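Local coordinates for protein GH26A (Muricauda sp. MAR_2010_75, PDB 6Q75) that probably hydrolyses glycosidic bonds in beta-linked polysaccharides, as a glycoside hydrolase of family 26, at residues A[53-58]-A[80-85]. Residues are numbered along the deposited sequence; the frame is centred on the assembly and turned at random.
Sequences YNENPS and YWNGKD
The carboxylate of E55 and the amide of N82 approach from opposite directions with their planes 75° apart, which rules out a flat stack; what joins them is one hydrogen bond. N82 ND2 donates to the syn side of E55 OE2 at 3.0 Å, nearly straight at the hydrogen; the acceptor lies in the amide plane, whereas the donor sits 30° out of the carboxylate plane. Behind the amide, N82 CB rests 3.4 Å above the centre of the Y80 ring, whose OH reaches the backbone O of F120. The edge of the N54 amide faces the other loop too: its ND2 gives a bond to Y80 O (2.9 Å) that lies in the plane of the N54 amide but is tilted from that of the carbonyl, and another to D78 O. With CG held between the backbone N and the carbonyl carbon (chi1 69°), N54 turns its OD1 to a water that also donates to N82 OD1, and a second water joins that same oxygen to E55 OE1. Leucine in place of N82 would probably leave E55 OE2 without its amide donor and both waters without a shared acceptor. Two loops, following neighbouring parallel strands 46-51 and 74-78 of the family's (beta/alpha)8 barrel, are thus joined by polar groups, with just 138 Å² buried. The chemistry implies a directional, partly hydrated link, in which N82 matches its donor to a carboxylate that is probably charged and its acceptor to water.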
loop_
_atom_site.group_PDB
_atom_site.type_symbol
_atom_site.label_atom_id
_atom_site.label_comp_id
_atom_site.label_asym_id
_atom_site.label_seq_id
_atom_site.Cartn_x
_atom_site.Cartn_y
_atom_site.Cartn_z
ATOM N N TYR A 53 11.660 -0.508 -6.279
ATOM C CA TYR A 53 12.305 0.413 -5.351
ATOM C C TYR A 53 12.415 1.801 -5.967
ATOM O O TYR A 53 12.590 1.953 -7.183
ATOM C CB TYR A 53 13.699 -0.088 -4.988
ATOM C CG TYR A 53 13.723 -1.516 -4.498
ATOM C CD1 TYR A 53 13.145 -1.858 -3.276
ATOM C CD2 TYR A 53 14.351 -2.521 -5.237
ATOM C CE1 TYR A 53 13.183 -3.173 -2.815
ATOM C CE2 TYR A 53 14.412 -3.814 -4.775
ATOM C CZ TYR A 53 13.818 -4.138 -3.565
ATOM O OH TYR A 53 13.839 -5.444 -3.102
ATOM N N ASN A 54 12.335 2.833 -5.112
ATOM C CA ASN A 54 12.262 4.177 -5.674
ATOM C C ASN A 54 13.573 4.643 -6.306
ATOM O O ASN A 54 13.557 5.654 -7.015
ATOM C CB ASN A 54 11.791 5.204 -4.631
ATOM C CG ASN A 54 12.822 5.473 -3.512
ATOM O OD1 ASN A 54 14.016 5.710 -3.745
ATOM N ND2 ASN A 54 12.334 5.466 -2.289
ATOM N N GLU A 55 14.694 3.953 -6.067
ATOM C CA GLU A 55 15.940 4.304 -6.760
ATOM C C GLU A 55 15.792 4.195 -8.274
ATOM O O GLU A 55 16.391 4.973 -9.029
ATOM C CB GLU A 55 17.076 3.398 -6.284
ATOM C CG GLU A 55 17.599 3.743 -4.894
ATOM C CD GLU A 55 16.982 2.890 -3.793
ATOM O OE1 GLU A 55 15.806 2.473 -3.932
ATOM O OE2 GLU A 55 17.688 2.644 -2.777
ATOM N N ASN A 56 15.047 3.198 -8.733
ATOM C CA ASN A 56 14.728 3.018 -10.151
ATOM C C ASN A 56 13.263 2.622 -10.196
ATOM O O ASN A 56 12.914 1.430 -10.212
ATOM C CB ASN A 56 15.631 1.958 -10.790
ATOM C CG ASN A 56 17.090 2.291 -10.656
ATOM O OD1 ASN A 56 17.756 1.861 -9.707
ATOM N ND2 ASN A 56 17.604 3.061 -11.600
ATOM N N PRO A 57 12.364 3.609 -10.168
ATOM C CA PRO A 57 10.976 3.363 -9.749
ATOM C C PRO A 57 10.118 2.623 -10.755
ATOM O O PRO A 57 8.957 2.342 -10.445
ATOM C CB PRO A 57 10.428 4.783 -9.503
ATOM C CG PRO A 57 11.341 5.688 -10.277
ATOM C CD PRO A 57 12.687 5.045 -10.284
ATOM N N SER A 58 10.640 2.278 -11.935
ATOM C CA SER A 58 9.921 1.429 -12.873
ATOM C C SER A 58 10.719 0.188 -13.272
ATOM O O SER A 58 10.280 -0.563 -14.153
ATOM C CB SER A 58 9.532 2.241 -14.107
ATOM O OG SER A 58 8.488 3.153 -13.800
ATOM N N TYR A 80 10.230 5.647 0.852
ATOM C CA TYR A 80 11.348 5.361 1.746
ATOM C C TYR A 80 12.579 6.214 1.448
ATOM O O TYR A 80 13.205 6.088 0.390
ATOM C CB TYR A 80 11.706 3.876 1.641
ATOM C CG TYR A 80 12.727 3.377 2.637
ATOM C CD1 TYR A 80 13.051 4.103 3.790
ATOM C CD2 TYR A 80 13.346 2.147 2.449
ATOM C CE1 TYR A 80 14.002 3.605 4.704
ATOM C CE2 TYR A 80 14.281 1.662 3.343
ATOM C CZ TYR A 80 14.601 2.381 4.468
ATOM O OH TYR A 80 15.545 1.865 5.353
ATOM N N TRP A 81 12.936 7.085 2.384
ATOM C CA TRP A 81 14.133 7.905 2.246
ATOM C C TRP A 81 15.278 7.123 2.881
ATOM O O TRP A 81 15.620 7.290 4.051
ATOM C CB TRP A 81 13.915 9.258 2.911
ATOM C CG TRP A 81 14.970 10.238 2.720
ATOM C CD1 TRP A 81 16.284 10.022 2.376
ATOM C CD2 TRP A 81 14.829 11.640 2.911
ATOM N NE1 TRP A 81 16.962 11.230 2.335
ATOM C CE2 TRP A 81 16.087 12.231 2.664
ATOM C CE3 TRP A 81 13.754 12.456 3.266
ATOM C CZ2 TRP A 81 16.296 13.612 2.765
ATOM C CZ3 TRP A 81 13.967 13.836 3.371
ATOM C CH2 TRP A 81 15.227 14.388 3.112
ATOM N N ASN A 82 15.857 6.218 2.092
ATOM C CA ASN A 82 16.932 5.376 2.600
ATOM C C ASN A 82 18.307 5.809 2.127
ATOM O O ASN A 82 19.299 5.305 2.654
ATOM C CB ASN A 82 16.708 3.912 2.183
ATOM C CG ASN A 82 16.710 3.739 0.680
ATOM O OD1 ASN A 82 15.982 4.424 -0.044
ATOM N ND2 ASN A 82 17.500 2.798 0.201
ATOM N N GLY A 83 18.390 6.709 1.147
ATOM C CA GLY A 83 19.646 7.190 0.625
ATOM C C GLY A 83 19.869 8.651 0.959
ATOM O O GLY A 83 19.151 9.252 1.764
ATOM N N LYS A 84 20.900 9.223 0.329
ATOM C CA LYS A 84 21.273 10.600 0.651
ATOM C C LYS A 84 20.117 11.559 0.398
ATOM O O LYS A 84 19.776 12.379 1.258
ATOM C CB LYS A 84 22.507 11.019 -0.149
ATOM C CG LYS A 84 22.883 12.496 0.026
ATOM C CD LYS A 84 24.071 12.898 -0.848
ATOM N N ASP A 85 19.486 11.454 -0.766
ATOM C CA ASP A 85 18.536 12.454 -1.237
ATOM C C ASP A 85 17.087 12.038 -0.987
ATOM O O ASP A 85 16.745 10.853 -1.015
ATOM C CB ASP A 85 18.742 12.721 -2.730
ATOM C CG ASP A 85 20.122 13.278 -3.038
ATOM O OD1 ASP A 85 20.487 14.321 -2.455
ATOM O OD2 ASP A 85 20.837 12.676 -3.871
HETATM O O HOH W 1 16.276 6.096 -2.227
HETATM O O HOH W 2 14.418 2.442 -1.422
#